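Local coordinates for fuculose-1-phosphate aldolase (Thermus thermophilus, PDB 2FK5), which is a class II aldolase of AraD-like fold, built round one mixed beta-sheet flanked by helices, with eight chains in its assembly, at residues Glu76-Arg80 / Thr81-Ala85; Val93-Ala96 / Leu97-Leu101; Ala128-Glu131 / Ala132-Val136; Glu168-Gly171 / Leu172-Leu176; Ser179-Ile182 / Leu183-Arg187. All coordinates share one frame; numbering follows the deposited sequence.

Contact 1. Residues Glu76-Arg80 / Thr81-Ala85; sequences EVYRR and TGARA
Tyr-78 brings the edge of its ring against the chain that leaves helix 71-80, overlapping Ala-83 to Ala-85. Ala-83 O lies close to the ring plane, 3.3 Å from Tyr-78 CD2, while Tyr-78 OH comes to 3.3 Å from Ala-85 CA. That hydroxyl is hydrogen-bonded to Ser-30 on the adjoining strand 28-32, which fixes the far end of the ring.

The turn itself is organised by Thr-81, the first residue to leave helical geometry. Its amide closes the last helical turn with Thr-81 N to Val-77 O at 2.8 Å, a bond bent to 133°. The side chain binds the same acceptor, Thr-81 OG1 to Val-77 O being only 2.5 Å. Amide and hydroxyl reach the carbonyl from opposite faces of its plane. A chi1 of 74° sets Thr-81 OG1 between the backbone N and carbonyl carbon, where it also accepts from Ala-83 N at 3.1 Å, forming an ST turn. Val-77 CG1 then packs on Ala-83 CB at 3.9 Å.

Beside helix 130-142, the carboxylate of Glu-76 holds two arginines, one on each oxygen. Arg-80 NE meets Glu-76 OE2 at 2.6 Å, nearly within the guanidinium plane, and Arg-79 NH1 takes OE1. Arg-80 also pairs with Glu-138, and Arg-79 with the carbonyl of Leu-59.

The chemistry implies a helix end closed by the amide and hydroxyl of one threonine, the hydroxyl both giving and accepting a bond, from which the chain leads by a short loop to strand 85-89, while the shared carboxylate probably offsets the arginine charges.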
loop_
_atom_site.group_PDB
_atom_site.type_symbol
_atom_site.label_atom_id
_atom_site.label_comp_id
_atom_site.label_asym_id
_atom_site.label_seq_id
_atom_site.Cartn_x
_atom_site.Cartn_y
_atom_site.Cartn_z
ATOM N N GLU A 76 13.027 31.729 2.883
ATOM C CA GLU A 76 14.148 32.254 3.653
ATOM C C GLU A 76 15.310 31.271 3.657
ATOM O O GLU A 76 16.467 31.672 3.580
ATOM C CB GLU A 76 13.699 32.565 5.086
ATOM C CG GLU A 76 14.575 33.579 5.808
ATOM C CD GLU A 76 14.641 34.916 5.082
ATOM O OE1 GLU A 76 13.588 35.378 4.593
ATOM O OE2 GLU A 76 15.740 35.505 5.007
ATOM N N VAL A 77 15.010 29.978 3.745
ATOM C CA VAL A 77 16.067 28.969 3.726
ATOM C C VAL A 77 16.815 29.020 2.398
ATOM O O VAL A 77 18.037 28.922 2.357
ATOM C CB VAL A 77 15.495 27.528 3.901
ATOM C CG1 VAL A 77 16.593 26.507 3.688
ATOM C CG2 VAL A 77 14.892 27.365 5.283
ATOM N N TYR A 78 16.083 29.162 1.302
ATOM C CA TYR A 78 16.731 29.213 0.001
ATOM C C TYR A 78 17.511 30.516 -0.166
ATOM O O TYR A 78 18.562 30.534 -0.800
ATOM C CB TYR A 78 15.698 29.064 -1.109
ATOM C CG TYR A 78 15.152 27.658 -1.205
ATOM C CD1 TYR A 78 13.782 27.426 -1.233
ATOM C CD2 TYR A 78 16.012 26.562 -1.266
ATOM C CE1 TYR A 78 13.271 26.123 -1.320
ATOM C CE2 TYR A 78 15.515 25.255 -1.352
ATOM C CZ TYR A 78 14.143 25.050 -1.377
ATOM O OH TYR A 78 13.638 23.768 -1.445
ATOM N N ARG A 79 16.994 31.593 0.411
ATOM C CA ARG A 79 17.670 32.888 0.338
ATOM C C ARG A 79 19.008 32.843 1.072
ATOM O O ARG A 79 20.039 33.219 0.524
ATOM C CB ARG A 79 16.816 33.983 0.978
ATOM C CG ARG A 79 15.627 34.475 0.172
ATOM C CD ARG A 79 14.793 35.423 1.033
ATOM N NE ARG A 79 13.764 36.142 0.286
ATOM C CZ ARG A 79 12.884 36.967 0.844
ATOM N NH1 ARG A 79 12.903 37.171 2.155
ATOM N NH2 ARG A 79 11.996 37.606 0.092
ATOM N N ARG A 80 18.984 32.359 2.311
ATOM C CA ARG A 80 20.174 32.315 3.153
ATOM C C ARG A 80 21.094 31.106 3.093
ATOM O O ARG A 80 22.202 31.162 3.621
ATOM C CB ARG A 80 19.761 32.539 4.610
ATOM C CG ARG A 80 19.142 33.895 4.852
ATOM C CD ARG A 80 18.492 33.989 6.220
ATOM N NE ARG A 80 17.883 35.298 6.418
ATOM C CZ ARG A 80 18.500 36.333 6.977
ATOM N NH1 ARG A 80 19.749 36.207 7.406
ATOM N NH2 ARG A 80 17.875 37.500 7.088
ATOM N N THR A 81 20.663 30.016 2.464
ATOM C CA THR A 81 21.509 28.828 2.406
ATOM C C THR A 81 21.641 28.306 0.983
ATOM O O THR A 81 21.025 28.830 0.061
ATOM C CB THR A 81 20.930 27.681 3.260
ATOM O OG1 THR A 81 19.796 27.129 2.586
ATOM C CG2 THR A 81 20.489 28.189 4.631
ATOM N N GLY A 82 22.445 27.259 0.821
ATOM C CA GLY A 82 22.630 26.657 -0.485
ATOM C C GLY A 82 21.701 25.468 -0.667
ATOM O O GLY A 82 21.905 24.630 -1.544
ATOM N N ALA A 83 20.667 25.392 0.160
ATOM C CA ALA A 83 19.723 24.282 0.074
ATOM C C ALA A 83 19.179 24.130 -1.334
ATOM O O ALA A 83 18.885 25.122 -1.996
ATOM C CB ALA A 83 18.578 24.499 1.046
ATOM N N ARG A 84 19.056 22.883 -1.786
ATOM C CA ARG A 84 18.506 22.575 -3.105
ATOM C C ARG A 84 17.115 21.952 -2.967
ATOM O O ARG A 84 16.373 21.825 -3.939
ATOM C CB ARG A 84 19.436 21.627 -3.865
ATOM C CG ARG A 84 20.736 22.284 -4.312
ATOM C CD ARG A 84 20.448 23.501 -5.185
ATOM N NE ARG A 84 21.645 23.984 -5.861
ATOM C CZ ARG A 84 21.657 24.995 -6.723
ATOM N NH1 ARG A 84 20.532 25.636 -7.013
ATOM N NH2 ARG A 84 22.794 25.359 -7.301
ATOM N N ALA A 85 16.764 21.565 -1.744
ATOM C CA ALA A 85 15.452 20.993 -1.473
ATOM C C ALA A 85 15.189 21.072 0.025
ATOM O O ALA A 85 16.124 21.083 0.818
ATOM C CB ALA A 85 15.395 19.535 -1.946
#

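Contact 2. Residues Val93-Ala96 / Leu97-Leu101; sequences VAVA and LSFHL
Ser-98 turns its hydroxyl back onto the preceding turn of helix 92-98, where Ser-98 OG donates to Val-95 O over 2.5 Å. With chi1 at 79°, OG stands between its own backbone N and carbonyl carbon, and the donor lies 17° from the plane of the carbonyl. The same oxygen atom of Ser-98 also accepts a hydrogen bond from the amide of Gly-150, tying this turn to the loop after strand 145-148.

Backbone bonds carry the rest of the polar contact. Leu-97 N donates to Val-93 O at 2.9 Å and Ser-98 N to Ala-94 O, whereas the bond from Phe-99 N to Ala-96 O, 3.4 Å long, is weak. Ala-96 O is also the polar atom beside the C-H edge of the Phe-99 ring.

Apolar contacts line the helix on two sides. Val-93 and Leu-97 run side by side and point the same way, with Val-93 CG1 4.1 Å from Leu-97 CG. Val-95 CG1 approaches Phe-99 CE1 at the same separation. Beyond it, His-100 stacks on His-186 of a neighbouring subunit.

Chemically, as the regular helical bonding weakens, a serine hydroxyl takes up the carbonyl of Val-95, while Val-93 and Ala-94 pack on helix 162-191.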
loop_
_atom_site.group_PDB
_atom_site.type_symbol
_atom_site.label_atom_id
_atom_site.label_comp_id
_atom_site.label_asym_id
_atom_site.label_seq_id
_atom_site.Cartn_x
_atom_site.Cartn_y
_atom_site.Cartn_z
ATOM N N VAL A 93 7.913 11.055 17.393
ATOM C CA VAL A 93 8.813 10.858 18.519
ATOM C C VAL A 93 9.825 12.004 18.625
ATOM O O VAL A 93 10.112 12.467 19.719
ATOM C CB VAL A 93 9.567 9.519 18.443
ATOM C CG1 VAL A 93 10.509 9.403 19.642
ATOM C CG2 VAL A 93 8.567 8.350 18.463
ATOM N N ALA A 94 10.358 12.456 17.495
ATOM C CA ALA A 94 11.317 13.564 17.510
ATOM C C ALA A 94 10.664 14.814 18.097
ATOM O O ALA A 94 11.293 15.555 18.854
ATOM C CB ALA A 94 11.832 13.848 16.083
ATOM N N VAL A 95 9.400 15.050 17.756
ATOM C CA VAL A 95 8.704 16.219 18.275
ATOM C C VAL A 95 8.485 16.089 19.771
ATOM O O VAL A 95 8.624 17.065 20.504
ATOM C CB VAL A 95 7.356 16.455 17.560
ATOM C CG1 VAL A 95 6.534 17.491 18.314
ATOM C CG2 VAL A 95 7.611 16.953 16.125
ATOM N N ALA A 96 8.164 14.882 20.234
ATOM C CA ALA A 96 7.969 14.671 21.663
ATOM C C ALA A 96 9.290 14.942 22.372
ATOM O O ALA A 96 9.323 15.597 23.415
ATOM C CB ALA A 96 7.507 13.239 21.935
ATOM N N LEU A 97 10.387 14.453 21.807
ATOM C CA LEU A 97 11.690 14.682 22.429
ATOM C C LEU A 97 12.112 16.150 22.360
ATOM O O LEU A 97 12.889 16.618 23.193
ATOM C CB LEU A 97 12.775 13.824 21.768
ATOM C CG LEU A 97 12.546 12.313 21.693
ATOM C CD1 LEU A 97 13.890 11.611 21.544
ATOM C CD2 LEU A 97 11.823 11.823 22.928
ATOM N N SER A 98 11.603 16.876 21.370
ATOM C CA SER A 98 11.966 18.282 21.219
ATOM C C SER A 98 11.602 19.127 22.442
ATOM O O SER A 98 12.228 20.162 22.688
ATOM C CB SER A 98 11.313 18.873 19.966
ATOM O OG SER A 98 9.947 19.206 20.182
ATOM N N PHE A 99 10.598 18.711 23.209
ATOM C CA PHE A 99 10.226 19.481 24.400
ATOM C C PHE A 99 11.247 19.266 25.504
ATOM O O PHE A 99 11.378 20.097 26.400
ATOM C CB PHE A 99 8.853 19.065 24.956
ATOM C CG PHE A 99 7.714 19.278 24.009
ATOM C CD1 PHE A 99 7.279 18.243 23.190
ATOM C CD2 PHE A 99 7.078 20.513 23.925
ATOM C CE1 PHE A 99 6.226 18.434 22.300
ATOM C CE2 PHE A 99 6.023 20.714 23.037
ATOM C CZ PHE A 99 5.598 19.672 22.224
ATOM N N HIS A 100 11.974 18.154 25.420
ATOM C CA HIS A 100 12.951 17.770 26.437
ATOM C C HIS A 100 14.422 17.974 26.120
ATOM O O HIS A 100 15.266 17.777 26.993
ATOM C CB HIS A 100 12.754 16.296 26.799
ATOM C CG HIS A 100 11.450 16.007 27.470
ATOM N ND1 HIS A 100 10.612 14.989 27.063
ATOM C CD2 HIS A 100 10.844 16.589 28.532
ATOM C CE1 HIS A 100 9.548 14.956 27.847
ATOM N NE2 HIS A 100 9.665 15.917 28.747
ATOM N N LEU A 101 14.744 18.357 24.888
ATOM C CA LEU A 101 16.149 18.530 24.514
ATOM C C LEU A 101 16.412 19.874 23.842
ATOM O O LEU A 101 15.510 20.472 23.261
ATOM C CB LEU A 101 16.564 17.414 23.546
ATOM C CG LEU A 101 16.299 15.952 23.927
ATOM C CD1 LEU A 101 16.412 15.085 22.680
ATOM C CD2 LEU A 101 17.278 15.496 25.000
#

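Contact 3. Residues Ala128-Glu131 / Ala132-Val136; sequences ATEE and AALSV
Glu-131, Ala-132 and Glu-130 form the first turn of helix 130-142, the helix of a beta-alpha-beta crossover between strands 118-121 and 145-148, with Thr-129 at its N-cap.

Ala-132 meets the cap. Its amide points at the threonine hydroxyl, but Ala-132 N to Thr-129 OG1 is 3.4 Å, a weak though straight bond. The methyl group lies nearby, Ala-132 CB being 3.5 Å from the same OG1. The stronger partner of that hydroxyl is Thr-125, in the loop leading into the helix. The carbonyl of the cap residue does firmer work: Thr-129 O accepts from Ala-133 N at 2.7 Å in the carbonyl plane.

Glu-130 sends its side chain forward along the helix. CG stands opposite the backbone N (chi1 175°) and the chain then bends at chi2, so that the carboxylate comes down beside the next turn. There Glu-130 OE2 lies 3.6 Å from Leu-134 CB, and the carboxyl carbon packs against the methyl of Ala-133. Close to the helix start, a negative group would probably be favoured by the helix dipole. From helix 71-80 the carboxylate of Glu-76 comes close, a like charge that would probably offset part of this effect, and Leu-134 packs on Arg-80 of the same helix.

Glu-131 contributes chiefly through its backbone, its side chain bending outward to touch Lys-124 and Thr-125. Its carbonyl serves two donors of one residue. Ser-135 N reaches Glu-131 O at 3.0 Å, nearly along the C=O axis, while the hydroxyl comes from above the carbonyl plane, with Ser-135 OG 3.1 Å from Glu-131 O.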
loop_
_atom_site.group_PDB
_atom_site.type_symbol
_atom_site.label_atom_id
_atom_site.label_comp_id
_atom_site.label_asym_id
_atom_site.label_seq_id
_atom_site.Cartn_x
_atom_site.Cartn_y
_atom_site.Cartn_z
ATOM N N ALA A 128 4.619 29.576 9.653
ATOM C CA ALA A 128 4.289 30.695 8.774
ATOM C C ALA A 128 4.808 32.028 9.287
ATOM O O ALA A 128 4.372 33.083 8.829
ATOM C CB ALA A 128 2.783 30.774 8.590
ATOM N N THR A 129 5.740 31.987 10.230
ATOM C CA THR A 129 6.279 33.211 10.787
ATOM C C THR A 129 7.723 33.453 10.395
ATOM O O THR A 129 8.489 32.504 10.230
ATOM C CB THR A 129 6.178 33.204 12.319
ATOM O OG1 THR A 129 6.794 32.014 12.835
ATOM C CG2 THR A 129 4.692 33.217 12.765
ATOM N N GLU A 130 8.082 34.727 10.242
ATOM C CA GLU A 130 9.445 35.097 9.890
ATOM C C GLU A 130 10.334 34.752 11.077
ATOM O O GLU A 130 11.555 34.671 10.940
ATOM C CB GLU A 130 9.528 36.591 9.566
ATOM C CG GLU A 130 10.935 37.132 9.300
ATOM C CD GLU A 130 11.625 36.478 8.113
ATOM O OE1 GLU A 130 11.014 36.406 7.023
ATOM O OE2 GLU A 130 12.786 36.043 8.266
ATOM N N GLU A 131 9.715 34.561 12.245
ATOM C CA GLU A 131 10.446 34.179 13.457
ATOM C C GLU A 131 11.043 32.836 13.109
ATOM O O GLU A 131 12.263 32.657 13.080
ATOM C CB GLU A 131 9.500 33.978 14.648
ATOM C CG GLU A 131 9.070 35.236 15.385
ATOM C CD GLU A 131 10.075 35.692 16.428
ATOM O OE1 GLU A 131 11.273 35.826 16.094
ATOM O OE2 GLU A 131 9.659 35.921 17.585
ATOM N N ALA A 132 10.148 31.892 12.842
ATOM C CA ALA A 132 10.548 30.550 12.476
ATOM C C ALA A 132 11.398 30.646 11.225
ATOM O O ALA A 132 12.454 30.032 11.141
ATOM C CB ALA A 132 9.315 29.690 12.214
ATOM N N ALA A 133 10.938 31.439 10.262
ATOM C CA ALA A 133 11.658 31.596 9.005
ATOM C C ALA A 133 13.119 31.942 9.217
ATOM O O ALA A 133 14.005 31.269 8.700
ATOM C CB ALA A 133 10.991 32.663 8.152
ATOM N N LEU A 134 13.378 32.993 9.990
ATOM C CA LEU A 134 14.750 33.415 10.234
ATOM C C LEU A 134 15.557 32.397 11.041
ATOM O O LEU A 134 16.678 32.048 10.666
ATOM C CB LEU A 134 14.752 34.772 10.942
ATOM C CG LEU A 134 16.109 35.451 11.109
ATOM C CD1 LEU A 134 16.771 35.622 9.750
ATOM C CD2 LEU A 134 15.913 36.801 11.780
ATOM N N SER A 135 14.987 31.919 12.148
ATOM C CA SER A 135 15.668 30.936 12.998
ATOM C C SER A 135 16.014 29.664 12.225
ATOM O O SER A 135 17.142 29.170 12.277
ATOM C CB SER A 135 14.783 30.558 14.191
ATOM O OG SER A 135 14.471 31.703 14.964
ATOM N N VAL A 136 15.022 29.132 11.523
ATOM C CA VAL A 136 15.201 27.921 10.733
ATOM C C VAL A 136 16.273 28.115 9.664
ATOM O O VAL A 136 17.180 27.296 9.537
ATOM C CB VAL A 136 13.872 27.513 10.050
ATOM C CG1 VAL A 136 14.108 26.375 9.069
ATOM C CG2 VAL A 136 12.852 27.100 11.111
#

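Contact 4. Residues Glu168-Gly171 / Leu172-Leu176; sequences EAYG and LMTTL
Thr-174 rests its methyl group on the ring of Tyr-170 one turn earlier in the long C-terminal helix 162-191, which lies over the beta-sheet of this AraD-like fold.

The apolar contact is a methyl over a ring face. Thr-174 CG2 sits 3.5 Å from Tyr-170 CE2, towards the hydroxyl end of the ring. The tyrosine torsion places CG anti to the backbone N (chi1 155°), and the ring thereby reaches forward over the threonine. Beyond the pair, Tyr-170 packs on helix 3-18 and on Phe-17 of a neighbouring subunit. On the sheet side, Leu-172 and Met-173 meet Ala-155.

The backbone bonds are regular helical ones. Leu-172 N donates to Glu-168 O at 3.0 Å, and Met-173 and Thr-174 repeat the pattern to Ala-169 and Tyr-170. The carboxylate of Glu-168 turns elsewhere, to a salt bridge with Arg-144.

The carbonyl of Gly-171 takes one backbone and one side-chain bond. Thr-175 N reaches Gly-171 O at 2.9 Å, and a threonine hydroxyl joins it from the same face of the carbonyl plane. That second bond, Thr-174 OG1 to Gly-171 O, is also 2.9 Å, with a C=O...donor angle of 114°.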
loop_
_atom_site.group_PDB
_atom_site.type_symbol
_atom_site.label_atom_id
_atom_site.label_comp_id
_atom_site.label_asym_id
_atom_site.label_seq_id
_atom_site.Cartn_x
_atom_site.Cartn_y
_atom_site.Cartn_z
ATOM N N GLU A 168 17.056 13.171 -1.055
ATOM C CA GLU A 168 18.080 13.258 -0.027
ATOM C C GLU A 168 17.471 13.860 1.238
ATOM O O GLU A 168 17.696 13.363 2.341
ATOM C CB GLU A 168 19.230 14.132 -0.517
ATOM C CG GLU A 168 20.339 14.341 0.487
ATOM C CD GLU A 168 21.339 15.380 0.012
ATOM O OE1 GLU A 168 22.391 15.535 0.660
ATOM O OE2 GLU A 168 21.066 16.046 -1.005
ATOM N N ALA A 169 16.707 14.939 1.074
ATOM C CA ALA A 169 16.047 15.615 2.201
ATOM C C ALA A 169 15.080 14.654 2.894
ATOM O O ALA A 169 15.029 14.567 4.122
ATOM C CB ALA A 169 15.291 16.839 1.694
ATOM N N TYR A 170 14.301 13.943 2.085
ATOM C CA TYR A 170 13.351 12.965 2.587
ATOM C C TYR A 170 14.086 11.923 3.426
ATOM O O TYR A 170 13.623 11.551 4.505
ATOM C CB TYR A 170 12.632 12.279 1.413
ATOM C CG TYR A 170 12.109 10.900 1.752
ATOM C CD1 TYR A 170 12.839 9.753 1.427
ATOM C CD2 TYR A 170 10.919 10.744 2.467
ATOM C CE1 TYR A 170 12.399 8.483 1.812
ATOM C CE2 TYR A 170 10.475 9.474 2.862
ATOM C CZ TYR A 170 11.224 8.353 2.532
ATOM O OH TYR A 170 10.818 7.109 2.963
ATOM N N GLY A 171 15.228 11.457 2.917
ATOM C CA GLY A 171 16.027 10.462 3.619
ATOM C C GLY A 171 16.513 10.951 4.968
ATOM O O GLY A 171 16.552 10.194 5.948
ATOM N N LEU A 172 16.888 12.222 5.036
ATOM C CA LEU A 172 17.357 12.785 6.295
ATOM C C LEU A 172 16.205 12.872 7.274
ATOM O O LEU A 172 16.394 12.695 8.473
ATOM C CB LEU A 172 17.939 14.188 6.090
ATOM C CG LEU A 172 19.283 14.242 5.360
ATOM C CD1 LEU A 172 19.670 15.686 5.103
ATOM C CD2 LEU A 172 20.340 13.541 6.197
ATOM N N MET A 173 15.011 13.157 6.763
ATOM C CA MET A 173 13.844 13.264 7.632
ATOM C C MET A 173 13.523 11.899 8.242
ATOM O O MET A 173 13.233 11.807 9.437
ATOM C CB MET A 173 12.644 13.796 6.852
ATOM C CG MET A 173 11.396 14.051 7.706
ATOM S SD MET A 173 11.669 15.256 9.041
ATOM C CE MET A 173 11.863 16.767 8.091
ATOM N N THR A 174 13.588 10.838 7.435
ATOM C CA THR A 174 13.298 9.502 7.955
ATOM C C THR A 174 14.383 9.075 8.925
ATOM O O THR A 174 14.096 8.424 9.930
ATOM C CB THR A 174 13.145 8.429 6.829
ATOM O OG1 THR A 174 14.354 8.321 6.075
ATOM C CG2 THR A 174 12.011 8.803 5.897
ATOM N N THR A 175 15.628 9.449 8.631
ATOM C CA THR A 175 16.752 9.124 9.507
ATOM C C THR A 175 16.549 9.814 10.858
ATOM O O THR A 175 16.845 9.239 11.909
ATOM C CB THR A 175 18.087 9.589 8.894
ATOM O OG1 THR A 175 18.383 8.786 7.747
ATOM C CG2 THR A 175 19.221 9.469 9.903
ATOM N N LEU A 176 16.044 11.048 10.821
ATOM C CA LEU A 176 15.778 11.797 12.045
ATOM C C LEU A 176 14.750 11.108 12.946
ATOM O O LEU A 176 14.981 10.965 14.144
ATOM C CB LEU A 176 15.288 13.213 11.725
ATOM C CG LEU A 176 14.726 14.007 12.918
ATOM C CD1 LEU A 176 15.677 13.942 14.101
ATOM C CD2 LEU A 176 14.499 15.448 12.506
#

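Contact 5. Residues Ser179-Ile182 / Leu183-Arg187; sequences SAQI and LLYHR
This is an intrahelical contact between successive turns near the end of helix 162-191, the long C-terminal helix of the AraD-like fold, where it runs out into the subunit interfaces. Gln-181 and Tyr-185 carry its side-chain part, lying side by side and pointing the same way.

The glutamine methylene lies beside the ring, Gln-181 CB 3.9 Å from Tyr-185 CE1. The amide and the ring are turned 46° against each other, which is no stack. Beyond CG the glutamine is extended, and its OE1 accepts from Arg-92 of a neighbouring subunit. Tyr-185 itself packs on Ala-96 of that same subunit, so both side chains work at the interface.

Four helical bonds join the turns. Leu-183 N reaches Ser-179 O at 3.0 Å and Leu-184 N takes Ala-180 O. His-186 N closes on Ile-182 O at 2.8 Å. Arg-187 makes a cation-pi contact with Trp-189 of a further subunit. Within the chain, Ala-180 and Leu-184 pack on Val-93.

Gln-181 O accepts an almost straight bond, Tyr-185 N to Gln-181 O at 2.8 Å and 178°, and, as the turn places it, also lies over one face of the tyrosine ring, towards its rim, with Gln-181 O 3.2 Å from Tyr-185 CG.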
loop_
_atom_site.group_PDB
_atom_site.type_symbol
_atom_site.label_atom_id
_atom_site.label_comp_id
_atom_site.label_asym_id
_atom_site.label_seq_id
_atom_site.Cartn_x
_atom_site.Cartn_y
_atom_site.Cartn_z
ATOM N N SER A 179 16.214 7.881 14.353
ATOM C CA SER A 179 17.170 8.175 15.414
ATOM C C SER A 179 16.441 8.573 16.704
ATOM O O SER A 179 16.860 8.193 17.798
ATOM C CB SER A 179 18.134 9.291 14.979
ATOM O OG SER A 179 19.110 8.797 14.057
ATOM N N ALA A 180 15.354 9.330 16.576
ATOM C CA ALA A 180 14.566 9.752 17.743
ATOM C C ALA A 180 13.920 8.535 18.415
ATOM O O ALA A 180 13.920 8.413 19.642
ATOM C CB ALA A 180 13.491 10.744 17.316
ATOM N N GLN A 181 13.362 7.640 17.606
ATOM C CA GLN A 181 12.747 6.425 18.138
ATOM C C GLN A 181 13.802 5.571 18.835
ATOM O O GLN A 181 13.565 5.058 19.917
ATOM C CB GLN A 181 12.072 5.629 17.013
ATOM C CG GLN A 181 10.913 6.411 16.378
ATOM C CD GLN A 181 10.141 5.612 15.351
ATOM O OE1 GLN A 181 10.629 4.617 14.833
ATOM N NE2 GLN A 181 8.927 6.059 15.042
ATOM N N ILE A 182 14.967 5.415 18.212
ATOM C CA ILE A 182 16.034 4.632 18.838
ATOM C C ILE A 182 16.409 5.245 20.190
ATOM O O ILE A 182 16.616 4.524 21.177
ATOM C CB ILE A 182 17.270 4.543 17.909
ATOM C CG1 ILE A 182 16.948 3.617 16.732
ATOM C CG2 ILE A 182 18.489 4.016 18.677
ATOM C CD1 ILE A 182 18.063 3.545 15.685
ATOM N N LEU A 183 16.488 6.573 20.243
ATOM C CA LEU A 183 16.798 7.264 21.499
ATOM C C LEU A 183 15.741 6.943 22.556
ATOM O O LEU A 183 16.059 6.636 23.711
ATOM C CB LEU A 183 16.839 8.783 21.280
ATOM C CG LEU A 183 18.133 9.374 20.720
ATOM C CD1 LEU A 183 17.925 10.835 20.327
ATOM C CD2 LEU A 183 19.222 9.264 21.784
ATOM N N LEU A 184 14.476 7.027 22.158
ATOM C CA LEU A 184 13.375 6.748 23.077
ATOM C C LEU A 184 13.417 5.296 23.559
ATOM O O LEU A 184 13.368 5.034 24.755
ATOM C CB LEU A 184 12.023 7.015 22.396
ATOM C CG LEU A 184 10.769 6.568 23.176
ATOM C CD1 LEU A 184 10.607 7.406 24.451
ATOM C CD2 LEU A 184 9.535 6.724 22.289
ATOM N N TYR A 185 13.503 4.352 22.626
ATOM C CA TYR A 185 13.533 2.936 22.991
ATOM C C TYR A 185 14.714 2.642 23.915
ATOM O O TYR A 185 14.583 1.929 24.900
ATOM C CB TYR A 185 13.652 2.069 21.742
ATOM C CG TYR A 185 12.497 2.195 20.766
ATOM C CD1 TYR A 185 12.705 2.008 19.402
ATOM C CD2 TYR A 185 11.201 2.451 21.206
ATOM C CE1 TYR A 185 11.661 2.069 18.495
ATOM C CE2 TYR A 185 10.135 2.514 20.302
ATOM C CZ TYR A 185 10.378 2.320 18.947
ATOM O OH TYR A 185 9.350 2.365 18.036
ATOM N N HIS A 186 15.873 3.176 23.570
ATOM C CA HIS A 186 17.069 2.983 24.386
ATOM C C HIS A 186 16.824 3.470 25.826
ATOM O O HIS A 186 17.165 2.791 26.798
ATOM C CB HIS A 186 18.230 3.744 23.738
ATOM C CG HIS A 186 19.479 3.768 24.555
ATOM N ND1 HIS A 186 19.657 4.630 25.615
ATOM C CD2 HIS A 186 20.615 3.037 24.469
ATOM C CE1 HIS A 186 20.849 4.428 26.148
ATOM N NE2 HIS A 186 21.450 3.466 25.471
ATOM N N ARG A 187 16.205 4.636 25.957
ATOM C CA ARG A 187 15.928 5.214 27.271
ATOM C C ARG A 187 14.863 4.445 28.065
ATOM O O ARG A 187 15.002 4.256 29.280
ATOM C CB ARG A 187 15.500 6.671 27.095
ATOM C CG ARG A 187 15.259 7.441 28.382
ATOM C CD ARG A 187 15.107 8.904 28.012
ATOM N NE ARG A 187 14.610 9.755 29.080
ATOM C CZ ARG A 187 15.341 10.670 29.708
ATOM N NH1 ARG A 187 16.614 10.844 29.385
ATOM N NH2 ARG A 187 14.788 11.437 30.633
#

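The five contacts follow one another along the chain and fall into two groups. Contacts 1 and 3 belong to neighbouring helices, their centres 13 Å apart, and Val-77 CG2 lies 4.0 Å from Val-136 CG1. Contacts 2 and 5, centres 11 Å apart, meet where Ala-94 CA comes to 3.6 Å from Ala-180 CB. Contacts 1 and 5 are about 18 Å from each other at their nearest atoms. Contact 4 shares helix 162-191 with contact 5 and touches contact 2 through Leu-176; it comes within about 4 Å of contact 1 at nearest atoms but does not touch it. Contacts 2, 4 and 5 reach other subunits, whereas contacts 1 and 3 stay within their own chain.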